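PDB 3ZZ1: beta-d-glucoside glucohydrolase from Hypocrea jecorina, which probably hydrolyses terminal, non-reducing beta-D-glucosyl residues to release beta-D-glucose, as a family 3 glycoside hydrolase of cellulose breakdown. Local coordinates for residues V332-D337 / V500-L505; V430-I435 / I477-S482; F434-S439 / P458-N463; N473-V478 / Q496-V501. One frame throughout, in Å; residues are numbered along the deposited sequence.

Interaction 1: residues V332-D337 / V500-L505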
loop_
_atom_site.group_PDB
_atom_site.type_symbol
_atom_site.label_atom_id
_atom_site.label_comp_id
_atom_site.label_asym_id
_atom_site.label_seq_id
_atom_site.Cartn_x
_atom_site.Cartn_y
_atom_site.Cartn_z
ATOM N N VAL A 332 12.482 3.228 -9.648
ATOM C CA VAL A 332 12.467 2.340 -10.800
ATOM C C VAL A 332 13.149 3.057 -11.968
ATOM O O VAL A 332 12.687 4.100 -12.422
ATOM C CB VAL A 332 11.016 1.915 -11.178
ATOM C CG1 VAL A 332 11.016 0.907 -12.326
ATOM C CG2 VAL A 332 10.291 1.333 -9.960
ATOM N N LEU A 333 14.271 2.516 -12.427
ATOM C CA LEU A 333 14.904 3.044 -13.624
ATOM C C LEU A 333 14.165 2.458 -14.818
ATOM O O LEU A 333 14.120 1.240 -14.985
ATOM C CB LEU A 333 16.397 2.706 -13.658
ATOM C CG LEU A 333 17.210 3.204 -14.857
ATOM C CD1 LEU A 333 17.351 4.727 -14.841
ATOM C CD2 LEU A 333 18.578 2.520 -14.882
ATOM N N LEU A 334 13.567 3.334 -15.622
ATOM C CA LEU A 334 12.701 2.921 -16.731
ATOM C C LEU A 334 13.432 2.931 -18.064
ATOM O O LEU A 334 13.216 2.056 -18.907
ATOM C CB LEU A 334 11.467 3.830 -16.823
ATOM C CG LEU A 334 10.415 3.772 -15.711
ATOM C CD1 LEU A 334 9.356 4.852 -15.934
ATOM C CD2 LEU A 334 9.770 2.392 -15.605
ATOM N N LYS A 335 14.281 3.936 -18.252
ATOM C CA LYS A 335 15.054 4.075 -19.475
ATOM C C LYS A 335 16.461 4.538 -19.128
ATOM O O LYS A 335 16.641 5.460 -18.331
ATOM C CB LYS A 335 14.382 5.087 -20.401
ATOM C CG LYS A 335 14.728 4.946 -21.867
ATOM C CD LYS A 335 14.282 6.187 -22.619
ATOM C CE LYS A 335 14.041 5.911 -24.094
ATOM N NZ LYS A 335 15.288 5.590 -24.817
ATOM N N ASN A 336 17.456 3.884 -19.720
ATOM C CA ASN A 336 18.844 4.281 -19.539
ATOM C C ASN A 336 19.647 4.046 -20.812
ATOM O O ASN A 336 20.559 3.220 -20.854
ATOM C CB ASN A 336 19.471 3.564 -18.337
ATOM C CG ASN A 336 20.811 4.168 -17.921
ATOM O OD1 ASN A 336 21.631 3.499 -17.290
ATOM N ND2 ASN A 336 21.034 5.428 -18.276
ATOM N N ASP A 337 19.281 4.791 -21.850
ATOM C CA ASP A 337 19.939 4.719 -23.146
ATOM C C ASP A 337 21.328 5.336 -23.078
ATOM O O ASP A 337 21.553 6.286 -22.319
ATOM C CB ASP A 337 19.097 5.434 -24.207
ATOM C CG ASP A 337 18.094 4.511 -24.884
ATOM O OD1 ASP A 337 17.740 3.451 -24.312
ATOM O OD2 ASP A 337 17.650 4.858 -26.004
ATOM N N VAL A 500 15.026 7.939 -18.015
ATOM C CA VAL A 500 13.793 8.194 -17.275
ATOM C C VAL A 500 13.856 7.489 -15.916
ATOM O O VAL A 500 13.974 6.264 -15.836
ATOM C CB VAL A 500 12.531 7.761 -18.063
ATOM C CG1 VAL A 500 11.269 8.053 -17.262
ATOM C CG2 VAL A 500 12.465 8.463 -19.417
ATOM N N VAL A 501 13.785 8.292 -14.856
ATOM C CA VAL A 501 13.872 7.821 -13.485
ATOM C C VAL A 501 12.494 7.928 -12.835
ATOM O O VAL A 501 12.042 9.026 -12.496
ATOM C CB VAL A 501 14.892 8.657 -12.670
ATOM C CG1 VAL A 501 15.057 8.085 -11.272
ATOM C CG2 VAL A 501 16.242 8.711 -13.377
ATOM N N TRP A 502 11.826 6.786 -12.693
ATOM C CA TRP A 502 10.567 6.711 -11.966
ATOM C C TRP A 502 10.897 6.652 -10.475
ATOM O O TRP A 502 11.108 5.577 -9.905
ATOM C CB TRP A 502 9.763 5.478 -12.398
ATOM C CG TRP A 502 8.304 5.530 -12.021
ATOM C CD1 TRP A 502 7.706 4.898 -10.967
ATOM C CD2 TRP A 502 7.263 6.247 -12.704
ATOM N NE1 TRP A 502 6.354 5.180 -10.946
ATOM C CE2 TRP A 502 6.058 6.005 -12.001
ATOM C CE3 TRP A 502 7.231 7.070 -13.839
ATOM C CZ2 TRP A 502 4.833 6.562 -12.396
ATOM C CZ3 TRP A 502 6.011 7.618 -14.238
ATOM C CH2 TRP A 502 4.831 7.364 -13.512
ATOM N N ALA A 503 10.951 7.824 -9.853
ATOM C CA ALA A 503 11.430 7.939 -8.480
ATOM C C ALA A 503 10.350 7.634 -7.435
ATOM O O ALA A 503 10.663 7.385 -6.275
ATOM C CB ALA A 503 12.031 9.312 -8.256
ATOM N N GLY A 504 9.087 7.657 -7.852
ATOM C CA GLY A 504 7.973 7.322 -6.967
ATOM C C GLY A 504 7.669 8.373 -5.916
ATOM O O GLY A 504 7.656 9.567 -6.205
ATOM N N LEU A 505 7.408 7.924 -4.693
ATOM C CA LEU A 505 7.055 8.830 -3.600
ATOM C C LEU A 505 7.983 8.606 -2.410
ATOM O O LEU A 505 7.751 7.714 -1.595
ATOM C CB LEU A 505 5.589 8.667 -3.196
ATOM C CG LEU A 505 4.523 8.908 -4.264
ATOM C CD1 LEU A 505 3.218 8.280 -3.828
ATOM C CD2 LEU A 505 4.348 10.398 -4.579
#
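Leu334 reaches across to Trp502 with one methyl: its CD1 lies 3.6 Å from Trp502 CB and is also close to CE3 of the indole, approaching the ring obliquely. Two torsions put it there. CG of Leu334 stands anti to its own carbonyl carbon (chi1 -68°), and the extended second torsion carries CD1 on over the neighbouring strand, where it also meets Val500 CG1 at 4.0 Å. Trp502 does the converse, swinging CG anti to its N (chi1 -163°), which leads the indole away from the strand 332-336 and leaves CB and CE3 to Leu334, and CB to Val332.

The backbone explains why Leu334 can lean over. Leu334 and Lys335 both face Val500, a classic beta bulge: Val500 O accepts from Leu334 N at 3.0 Å and, weakly, from Lys335 N at 3.4 Å, while Val500 N bonds back to Lys335 O. Before the bulge, Val332 and Trp502 form a hydrogen-bonded antiparallel pair. Lys335 packs its CB on Val500, then runs off to a salt bridge between its NZ and Asp337 OD2 (2.7 Å).

Trp502 NE1 bonds to Tyr530 OH, and Leu334 O receives Tyr575 OH. Leu492 of helix 489-492 covers Val500 and Lys335, strand 476-482 flanks 497-502 on its other edge, and strand 332-336, antiparallel to its neighbour, is one of the sheet's two outermost strands.

Interaction 2: residues V430-I435 / I477-S482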
loop_
_atom_site.group_PDB
_atom_site.type_symbol
_atom_site.label_atom_id
_atom_site.label_comp_id
_atom_site.label_asym_id
_atom_site.label_seq_id
_atom_site.Cartn_x
_atom_site.Cartn_y
_atom_site.Cartn_z
ATOM N N VAL A 430 24.606 17.541 -19.167
ATOM C CA VAL A 430 23.319 16.877 -18.957
ATOM C C VAL A 430 22.298 17.841 -18.354
ATOM O O VAL A 430 22.659 18.830 -17.712
ATOM C CB VAL A 430 23.418 15.606 -18.059
ATOM C CG1 VAL A 430 24.318 14.544 -18.696
ATOM C CG2 VAL A 430 23.899 15.957 -16.652
ATOM N N ALA A 431 21.025 17.539 -18.580
ATOM C CA ALA A 431 19.930 18.305 -18.013
ATOM C C ALA A 431 18.969 17.350 -17.324
ATOM O O ALA A 431 18.495 16.391 -17.936
ATOM C CB ALA A 431 19.216 19.095 -19.100
ATOM N N ILE A 432 18.698 17.616 -16.047
ATOM C CA ILE A 432 17.804 16.779 -15.250
ATOM C C ILE A 432 16.492 17.527 -15.020
ATOM O O ILE A 432 16.475 18.552 -14.334
ATOM C CB ILE A 432 18.444 16.363 -13.892
ATOM C CG1 ILE A 432 19.887 15.871 -14.091
ATOM C CG2 ILE A 432 17.601 15.290 -13.220
ATOM C CD1 ILE A 432 20.686 15.662 -12.792
ATOM N N VAL A 433 15.405 17.009 -15.597
ATOM C CA VAL A 433 14.088 17.655 -15.527
ATOM C C VAL A 433 13.174 16.933 -14.539
ATOM O O VAL A 433 13.066 15.700 -14.557
ATOM C CB VAL A 433 13.402 17.735 -16.917
ATOM C CG1 VAL A 433 12.165 18.634 -16.869
ATOM C CG2 VAL A 433 14.360 18.259 -17.957
ATOM N N PHE A 434 12.514 17.712 -13.686
ATOM C CA PHE A 434 11.683 17.177 -12.610
ATOM C C PHE A 434 10.206 17.427 -12.846
ATOM O O PHE A 434 9.755 18.576 -12.913
ATOM C CB PHE A 434 12.116 17.750 -11.260
ATOM C CG PHE A 434 13.430 17.215 -10.777
ATOM C CD1 PHE A 434 14.627 17.749 -11.237
ATOM C CD2 PHE A 434 13.473 16.156 -9.882
ATOM C CE1 PHE A 434 15.846 17.245 -10.801
ATOM C CE2 PHE A 434 14.687 15.654 -9.444
ATOM C CZ PHE A 434 15.875 16.200 -9.907
ATOM N N ILE A 435 9.462 16.334 -12.987
ATOM C CA ILE A 435 8.025 16.393 -13.224
ATOM C C ILE A 435 7.278 15.547 -12.194
ATOM O O ILE A 435 7.867 14.668 -11.559
ATOM C CB ILE A 435 7.646 15.978 -14.680
ATOM C CG1 ILE A 435 7.942 14.495 -14.930
ATOM C CG2 ILE A 435 8.348 16.883 -15.709
ATOM C CD1 ILE A 435 7.456 13.978 -16.275
ATOM N N ILE A 477 17.716 13.909 -18.725
ATOM C CA ILE A 477 17.299 12.905 -17.759
ATOM C C ILE A 477 16.003 13.388 -17.127
ATOM O O ILE A 477 15.946 14.481 -16.571
ATOM C CB ILE A 477 18.382 12.660 -16.680
ATOM C CG1 ILE A 477 19.655 12.101 -17.329
ATOM C CG2 ILE A 477 17.864 11.704 -15.575
ATOM C CD1 ILE A 477 20.880 12.171 -16.443
ATOM N N VAL A 478 14.960 12.577 -17.240
ATOM C CA VAL A 478 13.651 12.917 -16.692
ATOM C C VAL A 478 13.438 12.179 -15.376
ATOM O O VAL A 478 13.452 10.943 -15.336
ATOM C CB VAL A 478 12.511 12.565 -17.674
ATOM C CG1 VAL A 478 11.153 12.855 -17.041
ATOM C CG2 VAL A 478 12.663 13.337 -18.982
ATOM N N VAL A 479 13.252 12.946 -14.307
ATOM C CA VAL A 479 12.951 12.383 -13.000
ATOM C C VAL A 479 11.491 12.662 -12.684
ATOM O O VAL A 479 11.046 13.809 -12.712
ATOM C CB VAL A 479 13.878 12.946 -11.895
ATOM C CG1 VAL A 479 13.484 12.395 -10.526
ATOM C CG2 VAL A 479 15.337 12.614 -12.202
ATOM N N VAL A 480 10.755 11.590 -12.403
ATOM C CA VAL A 480 9.325 11.655 -12.145
ATOM C C VAL A 480 9.022 11.258 -10.704
ATOM O O VAL A 480 9.436 10.189 -10.249
ATOM C CB VAL A 480 8.547 10.710 -13.086
ATOM C CG1 VAL A 480 7.044 10.868 -12.890
ATOM C CG2 VAL A 480 8.933 10.956 -14.544
ATOM N N HIS A 481 8.302 12.122 -9.995
ATOM C CA HIS A 481 7.747 11.776 -8.690
ATOM C C HIS A 481 6.229 11.745 -8.808
ATOM O O HIS A 481 5.607 12.749 -9.138
ATOM C CB HIS A 481 8.201 12.763 -7.609
ATOM C CG HIS A 481 9.663 12.675 -7.286
ATOM N ND1 HIS A 481 10.603 13.505 -7.857
ATOM C CD2 HIS A 481 10.345 11.850 -6.455
ATOM C CE1 HIS A 481 11.801 13.198 -7.392
ATOM N NE2 HIS A 481 11.673 12.197 -6.539
ATOM N N SER A 482 5.633 10.587 -8.541
ATOM C CA SER A 482 4.231 10.381 -8.883
ATOM C C SER A 482 3.493 9.365 -8.017
ATOM O O SER A 482 4.051 8.336 -7.625
ATOM C CB SER A 482 4.113 9.967 -10.351
ATOM O OG SER A 482 2.756 9.925 -10.751
HETATM O O HOH W 1 10.032 15.401 -9.868
#
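The Phe434 ring lies beside Val479, which offers CB to one face 4.1 Å from the ring centroid, an off-centre CH-pi contact; its CG1 comes to 3.6 Å from Phe434 CE2. At the ring's edge, near its plane, stands His481 CE1, so the two rings meet edge to edge. Water 1 lies in the plane of both rings, at the edge of each. It is 2.8 Å from His481 ND1 and donates to Ile435 O, a carbonyl gripped twice, by the His481 backbone N directly and by the imidazole through this water.

Phe434 also touches Val351 of strand 348-352 and Pro395 and Ile399 of helix 395-404. With an alanine here, Val479 and the edge of His481 would probably lose their aromatic cover and a gap open toward that helix.

Ile432 joins the same face, its CG2 3.7 Å from Val479 CG2. On the opposite face Ile435 holds CG1 between its N and carbonyl carbon (chi1 67°), the crowded position, which sends CG1 to 3.7 Å from Val480 CG2 and CD1 to Val478 CG1. Val433 and Val478 share that face and pack on Val466 of helix 462-472.

Five nearly straight N-H...O bonds, from Ile477 N to Ala431 O through His481 N to Ile435 O, stitch the strands in parallel. With helix 462-472 between them they form a beta-alpha-beta crossover in the central sheet of the alpha/beta sandwich domain, the family 3 C-terminal domain that a fibronectin type III-like domain follows.

Interaction 3: residues F434-S439 / P458-N463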
loop_
_atom_site.group_PDB
_atom_site.type_symbol
_atom_site.label_atom_id
_atom_site.label_comp_id
_atom_site.label_asym_id
_atom_site.label_seq_id
_atom_site.Cartn_x
_atom_site.Cartn_y
_atom_site.Cartn_z
ATOM N N PHE A 434 12.514 17.712 -13.686
ATOM C CA PHE A 434 11.683 17.177 -12.610
ATOM C C PHE A 434 10.206 17.427 -12.846
ATOM O O PHE A 434 9.755 18.576 -12.913
ATOM C CB PHE A 434 12.116 17.750 -11.260
ATOM C CG PHE A 434 13.430 17.215 -10.777
ATOM C CD1 PHE A 434 14.627 17.749 -11.237
ATOM C CD2 PHE A 434 13.473 16.156 -9.882
ATOM C CE1 PHE A 434 15.846 17.245 -10.801
ATOM C CE2 PHE A 434 14.687 15.654 -9.444
ATOM C CZ PHE A 434 15.875 16.200 -9.907
ATOM N N ILE A 435 9.462 16.334 -12.987
ATOM C CA ILE A 435 8.025 16.393 -13.224
ATOM C C ILE A 435 7.278 15.547 -12.194
ATOM O O ILE A 435 7.867 14.668 -11.559
ATOM C CB ILE A 435 7.646 15.978 -14.680
ATOM C CG1 ILE A 435 7.942 14.495 -14.930
ATOM C CG2 ILE A 435 8.348 16.883 -15.709
ATOM C CD1 ILE A 435 7.456 13.978 -16.275
ATOM N N THR A 436 5.989 15.834 -12.016
ATOM C CA THR A 436 5.171 15.156 -11.013
ATOM C C THR A 436 3.743 14.890 -11.486
ATOM O O THR A 436 3.272 15.477 -12.465
ATOM C CB THR A 436 5.044 15.980 -9.705
ATOM O OG1 THR A 436 4.443 17.248 -9.990
ATOM C CG2 THR A 436 6.394 16.177 -9.006
ATOM N N ALA A 437 3.078 13.984 -10.775
ATOM C CA ALA A 437 1.624 13.895 -10.751
ATOM C C ALA A 437 1.206 13.566 -9.321
ATOM O O ALA A 437 1.905 12.836 -8.616
ATOM C CB ALA A 437 1.120 12.853 -11.722
ATOM N N ASP A 438 0.075 14.123 -8.899
ATOM C CA ASP A 438 -0.383 14.016 -7.520
ATOM C C ASP A 438 -1.836 13.550 -7.499
ATOM O O ASP A 438 -2.540 13.641 -8.510
ATOM C CB ASP A 438 -0.233 15.376 -6.810
ATOM C CG ASP A 438 -0.085 15.250 -5.287
ATOM O OD1 ASP A 438 -0.144 14.122 -4.754
ATOM O OD2 ASP A 438 0.096 16.296 -4.616
ATOM N N SER A 439 -2.262 13.020 -6.354
ATOM C CA SER A 439 -3.663 12.651 -6.097
ATOM C C SER A 439 -3.858 12.411 -4.598
ATOM O O SER A 439 -2.883 12.374 -3.837
ATOM C CB SER A 439 -4.087 11.417 -6.908
ATOM O OG SER A 439 -3.558 10.219 -6.365
ATOM N N PRO A 458 1.527 14.485 -16.835
ATOM C CA PRO A 458 2.264 15.191 -15.795
ATOM C C PRO A 458 1.559 16.497 -15.451
ATOM O O PRO A 458 0.989 17.138 -16.336
ATOM C CB PRO A 458 3.613 15.487 -16.459
ATOM C CG PRO A 458 3.744 14.468 -17.523
ATOM C CD PRO A 458 2.360 14.249 -18.030
ATOM N N TRP A 459 1.579 16.859 -14.171
ATOM C CA TRP A 459 1.052 18.134 -13.705
ATOM C C TRP A 459 1.970 19.274 -14.140
ATOM O O TRP A 459 3.082 19.035 -14.626
ATOM C CB TRP A 459 0.945 18.127 -12.182
ATOM C CG TRP A 459 -0.219 17.351 -11.621
ATOM C CD1 TRP A 459 -0.745 16.185 -12.101
ATOM C CD2 TRP A 459 -0.974 17.676 -10.445
ATOM N NE1 TRP A 459 -1.792 15.772 -11.308
ATOM C CE2 TRP A 459 -1.952 16.664 -10.281
ATOM C CE3 TRP A 459 -0.925 18.727 -9.516
ATOM C CZ2 TRP A 459 -2.878 16.676 -9.229
ATOM C CZ3 TRP A 459 -1.846 18.737 -8.468
ATOM C CH2 TRP A 459 -2.809 17.712 -8.336
ATOM N N HIS A 460 1.499 20.510 -13.964
ATOM C CA HIS A 460 2.310 21.714 -14.188
ATOM C C HIS A 460 2.998 21.752 -15.551
ATOM O O HIS A 460 4.144 22.206 -15.660
ATOM C CB HIS A 460 3.378 21.866 -13.100
ATOM C CG HIS A 460 2.858 21.737 -11.706
ATOM N ND1 HIS A 460 1.785 22.465 -11.239
ATOM C CD2 HIS A 460 3.286 20.985 -10.666
ATOM C CE1 HIS A 460 1.566 22.155 -9.975
ATOM N NE2 HIS A 460 2.463 21.261 -9.603
ATOM N N ASN A 461 2.308 21.261 -16.576
ATOM C CA ASN A 461 2.802 21.332 -17.950
ATOM C C ASN A 461 4.122 20.576 -18.157
ATOM O O ASN A 461 4.954 20.962 -18.983
ATOM C CB ASN A 461 2.945 22.801 -18.375
ATOM C CG ASN A 461 2.182 23.113 -19.641
ATOM O OD1 ASN A 461 0.968 22.882 -19.720
ATOM N ND2 ASN A 461 2.880 23.654 -20.638
ATOM N N GLY A 462 4.293 19.497 -17.395
ATOM C CA GLY A 462 5.511 18.688 -17.410
ATOM C C GLY A 462 5.942 18.200 -18.779
ATOM O O GLY A 462 7.134 18.199 -19.092
ATOM N N ASN A 463 4.977 17.789 -19.596
ATOM C CA ASN A 463 5.269 17.333 -20.952
ATOM C C ASN A 463 5.931 18.423 -21.793
ATOM O O ASN A 463 6.935 18.167 -22.451
ATOM C CB ASN A 463 4.008 16.793 -21.639
ATOM C CG ASN A 463 3.735 15.333 -21.306
ATOM O OD1 ASN A 463 4.615 14.611 -20.827
ATOM N ND2 ASN A 463 2.515 14.888 -21.571
HETATM O O HOH W 2 5.345 18.098 -13.735
#
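Trp459 slides one face of its indole beneath the backbone of Ala437 and Asp438. Two CH-pi contacts hold it: Asp438 CB sits over the six-membered ring, 3.8 Å from its centroid and only 14° off the normal, and Ala437 CA lies 4.0 Å from the centroid of the five-membered ring. Between them Asp438 N rests above the same face. With CG anti to the carbonyl carbon (chi1 -77°) the side chain heads for Ala437 and Asp438, and the second torsion turns its face to them. A serine in its place would probably strip Ala437 and Asp438 of this flat floor and leave the chain after the strand freer to shift.

Hydrogen bonds fix the backbones. Trp459 N gives a 2.8 Å bond to Thr436 O, and water 2 bridges Thr436 N to Trp459 O. That carbonyl also accepts Gly462 N, closing a type I' turn through His460 and Asn461. Thr436 OG1 and His460 NE2 both bind Asp374, and Ser439 OG reaches Gly124 O in the N-terminal, TIM-barrel part.

Apolar contacts finish the seam: Ile435 CD1 touches Pro458 CG at 3.9 Å, and Ile435 CG2 settles on Gly462 CA at 3.8 Å, where Pro458 CB leaves no room for a side chain.

The carboxyl end of strand 430-437 thus meets the turn that starts helix 462-472, the first strand-to-helix junction of the beta-alpha-beta unit 430-437, 462-472, 476-482.

Interaction 4: residues N473-V478 / Q496-V501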
loop_
_atom_site.group_PDB
_atom_site.type_symbol
_atom_site.label_atom_id
_atom_site.label_comp_id
_atom_site.label_asym_id
_atom_site.label_seq_id
_atom_site.Cartn_x
_atom_site.Cartn_y
_atom_site.Cartn_z
ATOM N N ASN A 473 18.891 20.772 -25.309
ATOM C CA ASN A 473 19.893 19.836 -24.784
ATOM C C ASN A 473 19.728 18.410 -25.319
ATOM O O ASN A 473 18.620 17.871 -25.337
ATOM C CB ASN A 473 19.869 19.844 -23.244
ATOM C CG ASN A 473 21.126 19.250 -22.627
ATOM O OD1 ASN A 473 21.398 18.054 -22.763
ATOM N ND2 ASN A 473 21.888 20.082 -21.924
ATOM N N SER A 474 20.841 17.808 -25.738
ATOM C CA SER A 474 20.849 16.450 -26.290
ATOM C C SER A 474 20.751 15.340 -25.242
ATOM O O SER A 474 20.398 14.208 -25.571
ATOM C CB SER A 474 22.108 16.222 -27.130
ATOM O OG SER A 474 21.924 16.661 -28.461
ATOM N N ASN A 475 21.073 15.665 -23.992
ATOM C CA ASN A 475 21.220 14.661 -22.942
ATOM C C ASN A 475 20.322 14.925 -21.744
ATOM O O ASN A 475 20.777 15.407 -20.699
ATOM C CB ASN A 475 22.683 14.567 -22.504
ATOM C CG ASN A 475 23.563 13.941 -23.562
ATOM O OD1 ASN A 475 23.406 12.768 -23.905
ATOM N ND2 ASN A 475 24.498 14.724 -24.090
ATOM N N VAL A 476 19.044 14.595 -21.905
ATOM C CA VAL A 476 18.032 14.901 -20.904
ATOM C C VAL A 476 17.729 13.683 -20.035
ATOM O O VAL A 476 17.533 12.572 -20.541
ATOM C CB VAL A 476 16.728 15.419 -21.558
ATOM C CG1 VAL A 476 15.710 15.825 -20.495
ATOM C CG2 VAL A 476 17.029 16.593 -22.484
ATOM N N ILE A 477 17.716 13.909 -18.725
ATOM C CA ILE A 477 17.299 12.905 -17.759
ATOM C C ILE A 477 16.003 13.388 -17.127
ATOM O O ILE A 477 15.946 14.481 -16.571
ATOM C CB ILE A 477 18.382 12.660 -16.680
ATOM C CG1 ILE A 477 19.655 12.101 -17.329
ATOM C CG2 ILE A 477 17.864 11.704 -15.575
ATOM C CD1 ILE A 477 20.880 12.171 -16.443
ATOM N N VAL A 478 14.960 12.577 -17.240
ATOM C CA VAL A 478 13.651 12.917 -16.692
ATOM C C VAL A 478 13.438 12.179 -15.376
ATOM O O VAL A 478 13.452 10.943 -15.336
ATOM C CB VAL A 478 12.511 12.565 -17.674
ATOM C CG1 VAL A 478 11.153 12.855 -17.041
ATOM C CG2 VAL A 478 12.663 13.337 -18.982
ATOM N N GLN A 496 16.207 13.166 -27.421
ATOM C CA GLN A 496 17.111 13.800 -26.463
ATOM C C GLN A 496 16.963 13.244 -25.037
ATOM O O GLN A 496 17.913 13.292 -24.241
ATOM C CB GLN A 496 16.904 15.319 -26.458
ATOM C CG GLN A 496 17.255 16.015 -27.773
ATOM C CD GLN A 496 16.113 16.017 -28.785
ATOM O OE1 GLN A 496 14.990 15.584 -28.496
ATOM N NE2 GLN A 496 16.399 16.513 -29.982
ATOM N N VAL A 497 15.773 12.731 -24.720
ATOM C CA VAL A 497 15.518 12.086 -23.432
ATOM C C VAL A 497 16.228 10.735 -23.412
ATOM O O VAL A 497 15.795 9.780 -24.067
ATOM C CB VAL A 497 13.997 11.915 -23.161
ATOM C CG1 VAL A 497 13.749 11.082 -21.894
ATOM C CG2 VAL A 497 13.326 13.269 -23.038
ATOM N N LYS A 498 17.326 10.669 -22.661
ATOM C CA LYS A 498 18.169 9.475 -22.626
ATOM C C LYS A 498 17.888 8.601 -21.411
ATOM O O LYS A 498 18.083 7.387 -21.461
ATOM C CB LYS A 498 19.653 9.860 -22.664
ATOM C CG LYS A 498 20.077 10.608 -23.923
ATOM C CD LYS A 498 20.184 9.683 -25.136
ATOM C CE LYS A 498 20.430 10.487 -26.410
ATOM N NZ LYS A 498 21.361 11.634 -26.172
ATOM N N ALA A 499 17.442 9.220 -20.319
ATOM C CA ALA A 499 17.112 8.481 -19.100
ATOM C C ALA A 499 15.790 8.920 -18.494
ATOM O O ALA A 499 15.473 10.112 -18.470
ATOM C CB ALA A 499 18.221 8.604 -18.078
ATOM N N VAL A 500 15.026 7.939 -18.015
ATOM C CA VAL A 500 13.793 8.194 -17.275
ATOM C C VAL A 500 13.856 7.489 -15.916
ATOM O O VAL A 500 13.974 6.264 -15.836
ATOM C CB VAL A 500 12.531 7.761 -18.063
ATOM C CG1 VAL A 500 11.269 8.053 -17.262
ATOM C CG2 VAL A 500 12.465 8.463 -19.417
ATOM N N VAL A 501 13.785 8.292 -14.856
ATOM C CA VAL A 501 13.872 7.821 -13.485
ATOM C C VAL A 501 12.494 7.928 -12.835
ATOM O O VAL A 501 12.042 9.026 -12.496
ATOM C CB VAL A 501 14.892 8.657 -12.670
ATOM C CG1 VAL A 501 15.057 8.085 -11.272
ATOM C CG2 VAL A 501 16.242 8.711 -13.377
#
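Lys498 curls back to grip the turn ahead of strand 476-482. Bent at its second torsion (chi2 -75°) and again at the fourth, its chain delivers NZ to Ser474 O at 2.8 Å, arriving above the carbonyl plane; a weak bond of 3.3 Å runs from the same NZ to Asn475 OD1. Beside it, Gln496 lays CB against Asn473 O at 3.3 Å.

Further along, branched side chains mesh on the two faces. Val478 CG2 fits against Val497 CG1 at 3.8 Å, while on the other face Ile477 spreads its CG1 and CG2 over Ala499 CB and touches Val501 with CG2. The small alanine methyl leaves room for both branches of the isoleucine.

The backbone sets this register. Val476 O takes Lys498 N at 2.9 Å and, weakly, Ala499 N, marking a beta bulge in which the pairing slips by one residue; Val478 N and Val501 N then restore regular parallel bonding.

One shell out, an Asx turn shapes the start of the strand: Asn473 OD1 accepts Asn475 N at 2.7 Å, in the carbonyl plane, while its ND2 is bonded to Ala425 O and Lys428 O. Val466 and Val469 of helix 462-472, with Ile491, cover the valine face; Ile340, Leu343 and Ile331 lie against the face of Ile477, Ala499 and Val501.

The pair forms the two strands of the beta-alpha-beta unit 476-482, 489-492, 497-502, with the short helix making the connection.

All four contacts belong to one six-stranded mixed sheet in the alpha/beta sandwich domain. Reading across it from the edge, strand 332-336 meets 497-502 (interaction 1), 497-502 meets 476-482 (interaction 4), and 476-482 meets 430-437 (interaction 2); interaction 3 ties the far end of 430-437 to the start of helix 462-472. The centres of interactions 2 and 4 are about 8 Å apart, those of 3 and 4 about 16 Å. Along the chain, interaction 1 spans all the others, bringing the first strand of the sheet beside the last. Two consecutive beta-alpha-beta units thus supply three neighbouring parallel strands, with 348-352 and 409-413 continuing the sheet beyond 430-437.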